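PDB 4QAN: hypothetical protein from Ruminococcus gnavus, which is of unknown function but can bind magnesium and has a cystatin-like fold, as a divergent member of the NTF2-like superfamily. Local coordinates for residues N10-L15 with S248-T252; L35-K39 with I112-V117; M94-Y98 with L177-T181; T321-G327 with T338-R344. All blocks are in the same frame, centred on the assembly; numbering follows the deposited sequence.

Interaction 1: N10-L15 with S248-T252; sequences NVTESL and SSQDT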
loop_
_atom_site.group_PDB
_atom_site.type_symbol
_atom_site.label_atom_id
_atom_site.label_comp_id
_atom_site.label_asym_id
_atom_site.label_seq_id
_atom_site.Cartn_x
_atom_site.Cartn_y
_atom_site.Cartn_z
ATOM N N ASN A 10 3.517 -0.242 -16.006
ATOM C CA ASN A 10 4.444 0.739 -16.519
ATOM C C ASN A 10 5.815 0.301 -16.048
ATOM O O ASN A 10 6.178 0.498 -14.882
ATOM C CB ASN A 10 4.086 2.120 -15.971
ATOM C CG ASN A 10 4.966 3.223 -16.518
ATOM O OD1 ASN A 10 5.954 2.969 -17.195
ATOM N ND2 ASN A 10 4.614 4.471 -16.203
ATOM N N VAL A 11 6.559 -0.336 -16.942
ATOM C CA VAL A 11 7.928 -0.719 -16.640
ATOM C C VAL A 11 8.744 0.558 -16.818
ATOM O O VAL A 11 9.222 0.860 -17.906
ATOM C CB VAL A 11 8.449 -1.855 -17.549
ATOM C CG1 VAL A 11 9.798 -2.368 -17.039
ATOM C CG2 VAL A 11 7.449 -3.003 -17.602
ATOM N N THR A 12 8.860 1.324 -15.739
ATOM C CA THR A 12 9.502 2.637 -15.780
ATOM C C THR A 12 10.985 2.475 -16.096
ATOM O O THR A 12 11.511 1.366 -16.014
ATOM C CB THR A 12 9.367 3.363 -14.430
ATOM O OG1 THR A 12 10.100 2.655 -13.429
ATOM C CG2 THR A 12 7.922 3.467 -13.997
ATOM N N GLU A 13 11.657 3.578 -16.431
ATOM C CA GLU A 13 13.102 3.566 -16.695
ATOM C C GLU A 13 13.882 2.936 -15.542
ATOM O O GLU A 13 14.793 2.145 -15.767
ATOM C CB GLU A 13 13.632 4.987 -16.956
ATOM C CG GLU A 13 13.362 5.510 -18.359
ATOM C CD GLU A 13 13.625 7.007 -18.508
ATOM O OE1 GLU A 13 14.379 7.588 -17.689
ATOM O OE2 GLU A 13 13.072 7.610 -19.459
ATOM N N SER A 14 13.530 3.280 -14.306
ATOM C CA SER A 14 14.217 2.693 -13.155
ATOM C C SER A 14 13.903 1.198 -13.019
ATOM O O SER A 14 14.786 0.396 -12.725
ATOM C CB SER A 14 13.861 3.431 -11.870
ATOM O OG SER A 14 14.295 4.768 -11.944
ATOM N N LEU A 15 12.653 0.816 -13.254
ATOM C CA LEU A 15 12.303 -0.603 -13.201
ATOM C C LEU A 15 12.969 -1.432 -14.282
ATOM O O LEU A 15 13.140 -2.615 -14.095
ATOM C CB LEU A 15 10.800 -0.807 -13.253
ATOM C CG LEU A 15 10.164 -0.543 -11.895
ATOM C CD1 LEU A 15 8.674 -0.309 -12.072
ATOM C CD2 LEU A 15 10.470 -1.677 -10.909
ATOM N N SER A 248 0.794 8.523 -16.667
ATOM C CA SER A 248 1.987 7.717 -16.831
ATOM C C SER A 248 3.197 8.604 -16.524
ATOM O O SER A 248 3.056 9.810 -16.269
ATOM C CB SER A 248 2.068 7.184 -18.255
ATOM O OG SER A 248 3.136 6.269 -18.396
ATOM N N SER A 249 4.379 8.009 -16.538
ATOM C CA SER A 249 5.622 8.753 -16.362
ATOM C C SER A 249 6.746 7.955 -16.970
ATOM O O SER A 249 6.675 6.726 -17.088
ATOM C CB SER A 249 5.920 9.035 -14.877
ATOM O OG SER A 249 5.914 7.843 -14.105
ATOM N N GLN A 250 7.787 8.648 -17.373
ATOM C CA GLN A 250 8.928 7.973 -17.971
ATOM C C GLN A 250 9.602 7.150 -16.880
ATOM O O GLN A 250 9.770 5.950 -17.020
ATOM C CB GLN A 250 9.897 8.983 -18.587
ATOM C CG GLN A 250 9.285 9.854 -19.677
ATOM C CD GLN A 250 8.536 9.053 -20.745
ATOM O OE1 GLN A 250 9.114 8.187 -21.414
ATOM N NE2 GLN A 250 7.247 9.349 -20.917
ATOM N N ASP A 251 9.923 7.798 -15.768
ATOM C CA ASP A 251 10.613 7.148 -14.668
ATOM C C ASP A 251 9.665 6.866 -13.507
ATOM O O ASP A 251 8.490 7.282 -13.516
ATOM C CB ASP A 251 11.782 8.028 -14.224
ATOM C CG ASP A 251 12.866 7.251 -13.511
ATOM O OD1 ASP A 251 12.717 6.027 -13.296
ATOM O OD2 ASP A 251 13.869 7.874 -13.155
ATOM N N THR A 252 10.168 6.104 -12.541
ATOM C CA THR A 252 9.444 5.794 -11.311
ATOM C C THR A 252 9.137 7.093 -10.577
ATOM O O THR A 252 10.045 7.890 -10.331
ATOM C CB THR A 252 10.307 4.881 -10.420
ATOM O OG1 THR A 252 10.353 3.563 -10.991
ATOM C CG2 THR A 252 9.784 4.834 -8.986
#
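T12 and T252 meet hydroxyl to hydroxyl at the tight centre of this contact. T12 OG1 and T252 OG1 are 2.6 Å apart and share a hydrogen bond. T12 OG1 also accepts the backbone N of L15, at 3.2 Å. Its chi1 of 66° puts the hydroxyl between the backbone N and the carbonyl carbon, where both partners can be met. Y210 adds a further bond to T252 OG1, so each hydroxyl is gripped twice. Beside them the backbone N of E13 donates to Q250 O at 3.1 Å. S14 OG approaches D251 OD1 so closely that the fit there is doubtful. The backbone N of S14 gives OD1 a weak bond.

N10 works apart from this cluster. N10 ND2 reaches S249 O at 3.2 Å, nearly straight at 170°, and lands on a lone pair in the carbonyl plane. With an alanine here, S249 O would probably lose this donor and the two loops one of their side-chain ties.

The outer side is looser and faces solvent. The carboxylate of E13 extends past Q250, with E13 OE2 3.6 Å from Q250 CB. E13 OE1 lies 4.6 Å from D251 OD2, so like charges probably repel mildly there. The contact joins two loops at the surface, and the bond from L15 N to T12 OG1 makes an ST motif.

Interaction 2: L35-K39 with I112-V117; sequences LSALK and IETLEV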
loop_
_atom_site.group_PDB
_atom_site.type_symbol
_atom_site.label_atom_id
_atom_site.label_comp_id
_atom_site.label_asym_id
_atom_site.label_seq_id
_atom_site.Cartn_x
_atom_site.Cartn_y
_atom_site.Cartn_z
ATOM N N LEU A 35 20.980 3.037 3.614
ATOM C CA LEU A 35 21.632 4.308 3.906
ATOM C C LEU A 35 22.186 4.975 2.642
ATOM O O LEU A 35 22.035 6.188 2.453
ATOM C CB LEU A 35 22.742 4.109 4.928
ATOM C CG LEU A 35 22.264 3.753 6.335
ATOM C CD1 LEU A 35 23.440 3.290 7.180
ATOM C CD2 LEU A 35 21.577 4.935 6.992
ATOM N N SER A 36 22.827 4.189 1.781
ATOM C CA SER A 36 23.279 4.685 0.476
ATOM C C SER A 36 22.129 5.252 -0.360
ATOM O O SER A 36 22.245 6.326 -0.952
ATOM C CB SER A 36 23.939 3.573 -0.324
ATOM O OG SER A 36 24.156 4.017 -1.644
ATOM N N ALA A 37 21.033 4.505 -0.428
ATOM C CA ALA A 37 19.863 4.950 -1.173
ATOM C C ALA A 37 19.465 6.341 -0.715
ATOM O O ALA A 37 19.288 7.233 -1.542
ATOM C CB ALA A 37 18.708 3.983 -0.989
ATOM N N LEU A 38 19.346 6.514 0.605
ATOM C CA LEU A 38 18.992 7.803 1.198
ATOM C C LEU A 38 20.025 8.866 0.868
ATOM O O LEU A 38 19.677 10.005 0.582
ATOM C CB LEU A 38 18.850 7.684 2.716
ATOM C CG LEU A 38 17.630 6.889 3.189
ATOM C CD1 LEU A 38 17.861 6.277 4.557
ATOM C CD2 LEU A 38 16.378 7.757 3.213
ATOM N N LYS A 39 21.293 8.490 0.909
ATOM C CA LYS A 39 22.370 9.420 0.582
ATOM C C LYS A 39 22.231 9.935 -0.849
ATOM O O LYS A 39 22.436 11.122 -1.103
ATOM C CB LYS A 39 23.727 8.736 0.755
ATOM C CG LYS A 39 24.930 9.651 0.598
ATOM C CD LYS A 39 26.215 8.842 0.695
ATOM C CE LYS A 39 27.445 9.722 0.640
ATOM N NZ LYS A 39 27.458 10.685 1.774
ATOM N N ILE A 112 21.054 15.326 4.014
ATOM C CA ILE A 112 21.176 13.866 4.062
ATOM C C ILE A 112 22.141 13.389 2.966
ATOM O O ILE A 112 22.742 12.330 3.080
ATOM C CB ILE A 112 19.790 13.157 4.007
ATOM C CG1 ILE A 112 19.955 11.639 4.124
ATOM C CG2 ILE A 112 19.003 13.502 2.739
ATOM C CD1 ILE A 112 18.742 10.942 4.690
ATOM N N GLU A 113 22.318 14.210 1.935
ATOM C CA GLU A 113 23.309 13.975 0.876
ATOM C C GLU A 113 24.738 13.799 1.400
ATOM O O GLU A 113 25.515 13.010 0.850
ATOM C CB GLU A 113 23.295 15.133 -0.136
ATOM C CG GLU A 113 22.061 15.176 -1.035
ATOM C CD GLU A 113 20.800 15.685 -0.343
ATOM O OE1 GLU A 113 20.910 16.316 0.738
ATOM O OE2 GLU A 113 19.691 15.454 -0.887
ATOM N N THR A 114 25.080 14.529 2.459
ATOM C CA THR A 114 26.444 14.527 3.004
ATOM C C THR A 114 26.666 13.479 4.112
ATOM O O THR A 114 27.548 13.640 4.958
ATOM C CB THR A 114 26.796 15.922 3.557
ATOM O OG1 THR A 114 25.881 16.264 4.611
ATOM C CG2 THR A 114 26.719 16.971 2.448
ATOM N N LEU A 115 25.896 12.392 4.066
ATOM C CA LEU A 115 25.795 11.432 5.170
ATOM C C LEU A 115 27.035 10.538 5.339
ATOM O O LEU A 115 27.549 9.987 4.369
ATOM C CB LEU A 115 24.538 10.580 4.956
ATOM C CG LEU A 115 24.236 9.338 5.797
ATOM C CD1 LEU A 115 22.732 9.109 5.799
ATOM C CD2 LEU A 115 24.963 8.092 5.293
ATOM N N GLU A 116 27.498 10.394 6.580
ATOM C CA GLU A 116 28.602 9.498 6.905
ATOM C C GLU A 116 28.157 8.507 7.973
ATOM O O GLU A 116 27.602 8.905 8.990
ATOM C CB GLU A 116 29.800 10.287 7.444
ATOM C CG GLU A 116 30.571 11.095 6.418
ATOM C CD GLU A 116 31.761 11.821 7.032
ATOM O OE1 GLU A 116 32.653 11.157 7.609
ATOM O OE2 GLU A 116 31.808 13.066 6.938
ATOM N N VAL A 117 28.446 7.227 7.758
ATOM C CA VAL A 117 28.053 6.170 8.690
ATOM C C VAL A 117 29.090 5.980 9.794
ATOM O O VAL A 117 30.163 5.427 9.564
ATOM C CB VAL A 117 27.838 4.831 7.953
ATOM C CG1 VAL A 117 27.362 3.757 8.924
ATOM C CG2 VAL A 117 26.835 5.015 6.819
#
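The amine of K39 reaches two backbone carbonyls of the facing segment. K39 NZ donates to L115 O at 2.7 Å and to E113 O at 3.2 Å. Both oxygens are met from somewhat outside their carbonyl planes. The lysine chain runs straight until a turn at its last torsion (chi4 61°), which sets NZ between the two acceptors. Close by, the CA-H of E113 points almost directly at K39 O, which is 3.6 Å from E113 CA.

The rest of the first shell is apolar. L35 CD1 touches V117 CG2 at 3.8 Å, and L35 CD2 comes more loosely to L115 CD1. The end of I112, CD1, lies 3.8 Å from L38 CB.

Further out, other parts of the fold set these groups in place. The chain turns before the strand, where L115 N makes a weak bond to I112 O. E116 pairs through its backbone with K149. L38 also rests on F102 and S106 of helix 87-108, and L35 on I146 of strand 140-150. The last turn of helix 27-39 thus packs on the entry to strand 116-122, an arrangement consistent with the helix-on-curved-sheet layout of the cystatin-like fold.

Interaction 3: M94-Y98 with L177-T181; sequences MTKAY and LLYET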
loop_
_atom_site.group_PDB
_atom_site.type_symbol
_atom_site.label_atom_id
_atom_site.label_comp_id
_atom_site.label_asym_id
_atom_site.label_seq_id
_atom_site.Cartn_x
_atom_site.Cartn_y
_atom_site.Cartn_z
HETATM N N MSE A 94 1.827 -0.781 0.884
HETATM C CA MSE A 94 3.112 -0.888 1.559
HETATM C C MSE A 94 4.111 0.017 0.903
HETATM O O MSE A 94 4.825 0.745 1.585
HETATM C CB MSE A 94 3.599 -2.328 1.537
HETATM C CG MSE A 94 2.803 -3.166 2.539
HETATM SE SE MSE A 94 3.699 -4.905 2.707
HETATM C CE MSE A 94 5.036 -4.241 3.983
ATOM N N THR A 95 4.133 0.002 -0.426
ATOM C CA THR A 95 5.003 0.864 -1.219
ATOM C C THR A 95 4.793 2.349 -0.863
ATOM O O THR A 95 5.751 3.066 -0.604
ATOM C CB THR A 95 4.806 0.591 -2.733
ATOM O OG1 THR A 95 5.034 -0.792 -2.992
ATOM C CG2 THR A 95 5.781 1.383 -3.583
ATOM N N LYS A 96 3.544 2.794 -0.769
ATOM C CA LYS A 96 3.272 4.162 -0.304
ATOM C C LYS A 96 3.847 4.428 1.093
ATOM O O LYS A 96 4.479 5.458 1.321
ATOM C CB LYS A 96 1.780 4.437 -0.314
ATOM C CG LYS A 96 1.350 5.774 0.300
ATOM C CD LYS A 96 -0.146 5.734 0.478
ATOM C CE LYS A 96 -0.742 7.115 0.636
ATOM N NZ LYS A 96 -0.473 7.685 1.979
ATOM N N ALA A 97 3.650 3.485 2.015
ATOM C CA ALA A 97 4.115 3.656 3.389
ATOM C C ALA A 97 5.631 3.796 3.420
ATOM O O ALA A 97 6.142 4.655 4.135
ATOM C CB ALA A 97 3.658 2.500 4.277
ATOM N N TYR A 98 6.335 2.991 2.619
ATOM C CA TYR A 98 7.801 3.097 2.519
ATOM C C TYR A 98 8.290 4.418 1.890
ATOM O O TYR A 98 9.299 4.974 2.319
ATOM C CB TYR A 98 8.400 1.909 1.761
ATOM C CG TYR A 98 8.496 0.642 2.585
ATOM C CD1 TYR A 98 9.216 0.621 3.762
ATOM C CD2 TYR A 98 7.866 -0.534 2.180
ATOM C CE1 TYR A 98 9.316 -0.527 4.522
ATOM C CE2 TYR A 98 7.958 -1.700 2.933
ATOM C CZ TYR A 98 8.683 -1.690 4.112
ATOM O OH TYR A 98 8.793 -2.829 4.887
ATOM N N LEU A 177 7.296 -1.678 14.063
ATOM C CA LEU A 177 6.641 -2.112 12.851
ATOM C C LEU A 177 6.392 -0.933 11.933
ATOM O O LEU A 177 6.115 0.184 12.392
ATOM C CB LEU A 177 5.291 -2.777 13.168
ATOM C CG LEU A 177 5.264 -4.117 13.905
ATOM C CD1 LEU A 177 3.829 -4.615 13.992
ATOM C CD2 LEU A 177 6.144 -5.172 13.236
ATOM N N LEU A 178 6.454 -1.207 10.633
ATOM C CA LEU A 178 6.105 -0.238 9.591
ATOM C C LEU A 178 4.795 0.516 9.875
ATOM O O LEU A 178 4.688 1.699 9.568
ATOM C CB LEU A 178 6.001 -0.947 8.244
ATOM C CG LEU A 178 5.705 -0.092 7.011
ATOM C CD1 LEU A 178 6.804 0.935 6.782
ATOM C CD2 LEU A 178 5.517 -0.974 5.780
ATOM N N TYR A 179 3.807 -0.144 10.470
ATOM C CA TYR A 179 2.488 0.475 10.587
ATOM C C TYR A 179 2.279 1.253 11.877
ATOM O O TYR A 179 1.196 1.800 12.092
ATOM C CB TYR A 179 1.382 -0.568 10.414
ATOM C CG TYR A 179 1.726 -1.630 9.399
ATOM C CD1 TYR A 179 1.778 -1.343 8.046
ATOM C CD2 TYR A 179 2.029 -2.912 9.808
ATOM C CE1 TYR A 179 2.112 -2.319 7.126
ATOM C CE2 TYR A 179 2.367 -3.889 8.903
ATOM C CZ TYR A 179 2.408 -3.594 7.570
ATOM O OH TYR A 179 2.756 -4.598 6.709
ATOM N N GLU A 180 3.287 1.314 12.742
ATOM C CA GLU A 180 3.138 2.086 13.969
ATOM C C GLU A 180 3.143 3.573 13.648
ATOM O O GLU A 180 3.791 4.009 12.700
ATOM C CB GLU A 180 4.226 1.754 14.974
ATOM C CG GLU A 180 4.110 0.357 15.549
ATOM C CD GLU A 180 5.195 0.054 16.558
ATOM O OE1 GLU A 180 5.589 0.988 17.294
ATOM O OE2 GLU A 180 5.640 -1.116 16.616
ATOM N N THR A 181 2.407 4.342 14.444
ATOM C CA THR A 181 2.231 5.763 14.196
ATOM C C THR A 181 2.963 6.584 15.245
ATOM O O THR A 181 3.196 6.116 16.366
ATOM C CB THR A 181 0.744 6.142 14.237
ATOM O OG1 THR A 181 0.259 6.027 15.583
ATOM C CG2 THR A 181 -0.066 5.231 13.328
#
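L178 carries this contact, and its methyl CD2 meets three residues of the helix. No hydrogen bond crosses between the segments.

The first kind is CH-pi. L178 CD2 sits over one face of the Y98 ring, 3.9 Å from its centroid and 23° off the normal. It is offset toward the rim that bears the hydroxyl. L178 CD2 is closest to Y98 CZ, at 3.6 Å. L178 CD1 lies on the same side, just past the ring's rim at Y98 CE1; the side chains cross at about a right angle. The leucine has CG anti to its own N (chi1 -177°), which sends this fork out from the turn to the helix. Y98 OH is bonded to H171 O.

The second kind is apolar packing. The methyl CE of the selenomethionine M94 lies 3.8 Å from L178 CD2. A bend at chi3, 82°, brings it there. A97 CB adds a longer touch to L178 CD2, at 4.2 Å. M94 CE also comes to Y179 OH, at 3.6 Å, with no bond between them. T55 of helix 52-58 touches both M94 and Y179.

The third kind is polar and lies mainly within 177-181. E180 N donates to L177 O. L177 N returns a nearly straight bond to E180 OE2, 3.1 Å long, and this carboxylate oxygen meets R128, outside the segment, in a salt bridge. These bonds probably steady the turn that presents L178. The segment from L177 to E180 is a type I beta turn, and its second residue packs against the long helix 87-108 in the protein's interior.

Interaction 4: T321-G327 with T338-R344; sequences TVKQYAG and TGYTLCR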
loop_
_atom_site.group_PDB
_atom_site.type_symbol
_atom_site.label_atom_id
_atom_site.label_comp_id
_atom_site.label_asym_id
_atom_site.label_seq_id
_atom_site.Cartn_x
_atom_site.Cartn_y
_atom_site.Cartn_z
ATOM N N THR A 321 -16.019 17.041 -18.590
ATOM C CA THR A 321 -14.974 16.034 -18.381
ATOM C C THR A 321 -15.031 15.234 -17.064
ATOM O O THR A 321 -14.334 14.211 -16.932
ATOM C CB THR A 321 -13.585 16.673 -18.524
ATOM O OG1 THR A 321 -13.425 17.713 -17.556
ATOM C CG2 THR A 321 -13.404 17.253 -19.935
ATOM N N VAL A 322 -15.844 15.672 -16.102
ATOM C CA VAL A 322 -15.995 14.937 -14.853
ATOM C C VAL A 322 -17.461 14.656 -14.534
ATOM O O VAL A 322 -18.284 15.560 -14.506
ATOM C CB VAL A 322 -15.250 15.636 -13.696
ATOM C CG1 VAL A 322 -15.614 15.043 -12.345
ATOM C CG2 VAL A 322 -13.748 15.475 -13.912
ATOM N N LYS A 323 -17.772 13.380 -14.316
ATOM C CA LYS A 323 -19.141 12.943 -14.103
ATOM C C LYS A 323 -19.286 11.952 -12.953
ATOM O O LYS A 323 -18.444 11.070 -12.761
ATOM C CB LYS A 323 -19.690 12.338 -15.388
ATOM C CG LYS A 323 -19.700 13.338 -16.529
ATOM C CD LYS A 323 -20.499 12.862 -17.726
ATOM C CE LYS A 323 -20.503 13.932 -18.811
ATOM N NZ LYS A 323 -21.307 15.137 -18.447
ATOM N N GLN A 324 -20.364 12.101 -12.191
ATOM C CA GLN A 324 -20.650 11.200 -11.085
ATOM C C GLN A 324 -21.684 10.147 -11.474
ATOM O O GLN A 324 -22.690 10.437 -12.135
ATOM C CB GLN A 324 -21.137 11.976 -9.872
ATOM C CG GLN A 324 -20.034 12.716 -9.155
ATOM C CD GLN A 324 -20.565 13.556 -8.013
ATOM O OE1 GLN A 324 -21.126 13.035 -7.050
ATOM N NE2 GLN A 324 -20.382 14.857 -8.112
ATOM N N TYR A 325 -21.417 8.923 -11.043
ATOM C CA TYR A 325 -22.244 7.791 -11.382
ATOM C C TYR A 325 -22.449 6.959 -10.124
ATOM O O TYR A 325 -21.561 6.898 -9.273
ATOM C CB TYR A 325 -21.555 6.959 -12.489
ATOM C CG TYR A 325 -21.782 7.507 -13.882
ATOM C CD1 TYR A 325 -20.992 8.541 -14.398
ATOM C CD2 TYR A 325 -22.808 6.998 -14.687
ATOM C CE1 TYR A 325 -21.221 9.051 -15.667
ATOM C CE2 TYR A 325 -23.037 7.500 -15.955
ATOM C CZ TYR A 325 -22.245 8.528 -16.439
ATOM O OH TYR A 325 -22.492 9.014 -17.708
ATOM N N ALA A 326 -23.612 6.313 -10.026
ATOM C CA ALA A 326 -23.899 5.363 -8.954
ATOM C C ALA A 326 -23.813 3.948 -9.474
ATOM O O ALA A 326 -24.286 3.651 -10.557
ATOM C CB ALA A 326 -25.285 5.620 -8.383
ATOM N N GLY A 327 -23.183 3.073 -8.702
ATOM C CA GLY A 327 -23.148 1.640 -8.993
ATOM C C GLY A 327 -24.208 0.956 -8.138
ATOM O O GLY A 327 -24.292 1.210 -6.933
ATOM N N THR A 338 -22.888 2.075 -4.476
ATOM C CA THR A 338 -21.708 2.902 -4.286
ATOM C C THR A 338 -21.683 4.044 -5.277
ATOM O O THR A 338 -22.445 4.052 -6.229
ATOM C CB THR A 338 -20.426 2.103 -4.511
ATOM O OG1 THR A 338 -20.258 1.861 -5.924
ATOM C CG2 THR A 338 -20.481 0.801 -3.722
ATOM N N GLY A 339 -20.764 4.975 -5.053
ATOM C CA GLY A 339 -20.576 6.133 -5.906
ATOM C C GLY A 339 -19.233 6.173 -6.603
ATOM O O GLY A 339 -18.219 5.742 -6.052
ATOM N N TYR A 340 -19.243 6.693 -7.826
ATOM C CA TYR A 340 -18.035 6.894 -8.624
ATOM C C TYR A 340 -17.982 8.317 -9.127
ATOM O O TYR A 340 -19.011 8.952 -9.348
ATOM C CB TYR A 340 -18.028 5.978 -9.845
ATOM C CG TYR A 340 -17.899 4.512 -9.550
ATOM C CD1 TYR A 340 -19.016 3.751 -9.221
ATOM C CD2 TYR A 340 -16.672 3.886 -9.621
ATOM C CE1 TYR A 340 -18.907 2.405 -8.961
ATOM C CE2 TYR A 340 -16.547 2.546 -9.360
ATOM C CZ TYR A 340 -17.675 1.804 -9.042
ATOM O OH TYR A 340 -17.540 0.473 -8.782
ATOM N N THR A 341 -16.767 8.822 -9.291
ATOM C CA THR A 341 -16.544 10.083 -9.989
ATOM C C THR A 341 -15.598 9.690 -11.101
ATOM O O THR A 341 -14.550 9.099 -10.835
ATOM C CB THR A 341 -15.925 11.177 -9.089
ATOM O OG1 THR A 341 -16.807 11.486 -8.008
ATOM C CG2 THR A 341 -15.666 12.443 -9.877
ATOM N N LEU A 342 -15.987 9.977 -12.341
ATOM C CA LEU A 342 -15.223 9.564 -13.521
ATOM C C LEU A 342 -14.725 10.762 -14.304
ATOM O O LEU A 342 -15.409 11.803 -14.352
ATOM C CB LEU A 342 -16.100 8.703 -14.418
ATOM C CG LEU A 342 -16.592 7.444 -13.690
ATOM C CD1 LEU A 342 -18.055 7.198 -14.001
ATOM C CD2 LEU A 342 -15.729 6.251 -14.059
ATOM N N CYS A 343 -13.539 10.612 -14.906
ATOM C CA CYS A 343 -12.916 11.672 -15.692
ATOM C C CYS A 343 -12.560 11.199 -17.107
ATOM O O CYS A 343 -12.084 10.076 -17.320
ATOM C CB CYS A 343 -11.676 12.239 -14.991
ATOM S SG CYS A 343 -10.392 11.006 -14.668
ATOM N N ARG A 344 -12.794 12.101 -18.054
ATOM C CA ARG A 344 -12.627 11.863 -19.482
ATOM C C ARG A 344 -11.217 12.228 -19.867
ATOM O O ARG A 344 -10.839 13.375 -19.759
ATOM C CB ARG A 344 -13.626 12.742 -20.248
ATOM C CG ARG A 344 -13.711 12.589 -21.767
ATOM C CD ARG A 344 -14.834 13.493 -22.274
ATOM N NE ARG A 344 -14.907 13.651 -23.729
ATOM C CZ ARG A 344 -15.467 12.786 -24.580
ATOM N NH1 ARG A 344 -16.003 11.645 -24.155
ATOM N NH2 ARG A 344 -15.475 13.058 -25.880
#
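L342 and Y325 touch diagonally on one face of the hairpin. L342 CD1 comes within 3.3 Å of Y325 CD1, an unusually close approach, and the side chains cross at about a right angle. The chi2 of L342, 137°, is off the usual values, so the placing of this methyl is doubtful. P221 touches both residues.

L342 exchanges two backbone bonds with K323, and Y325 two with Y340, so both are hydrogen-bonded antiparallel pairs. G327 with T338 continues the ladder. T321 lies just before the strand, and T321 O still accepts R344 N at 2.8 Å.

On the other face V322 CG1 meets T341 CG2 at 3.6 Å, and V322 CG2 meets C343 CB at 4.0 Å. Replacing this valine by a glycine would probably leave T341 CG2 and C343 CB without their apolar neighbour and thin the packing on this face. Q324 lies alongside T341 here, its side chain about 9 Å from that of S360, which can bind magnesium but holds none in this chain.

Q324 and T341 bond outward, to A358 and S355. Seven backbone bonds join the segments, so the pairing rests mainly on the main chain; apolar touches add to it on each face.

From the N terminus, residues 10-15 open the widest loop, which closes at 248-252 in interaction 1. Interactions 2 and 3 are nested inside it. They cross: 35-39 comes first, then 94-98, then 112-117 closes interaction 2, and 177-181 closes interaction 3. Helix 87-108 and strand 116-122 follow each other in the chain and link the two. Together they tie helices 27-39 and 87-108 to the first sheet and its connecting loop. Interaction 4 comes later, in series, as a short hairpin of the second sheet. Its centre is about 45 Å from that of interaction 2, across the centre of the chain. No two of the contacts touch.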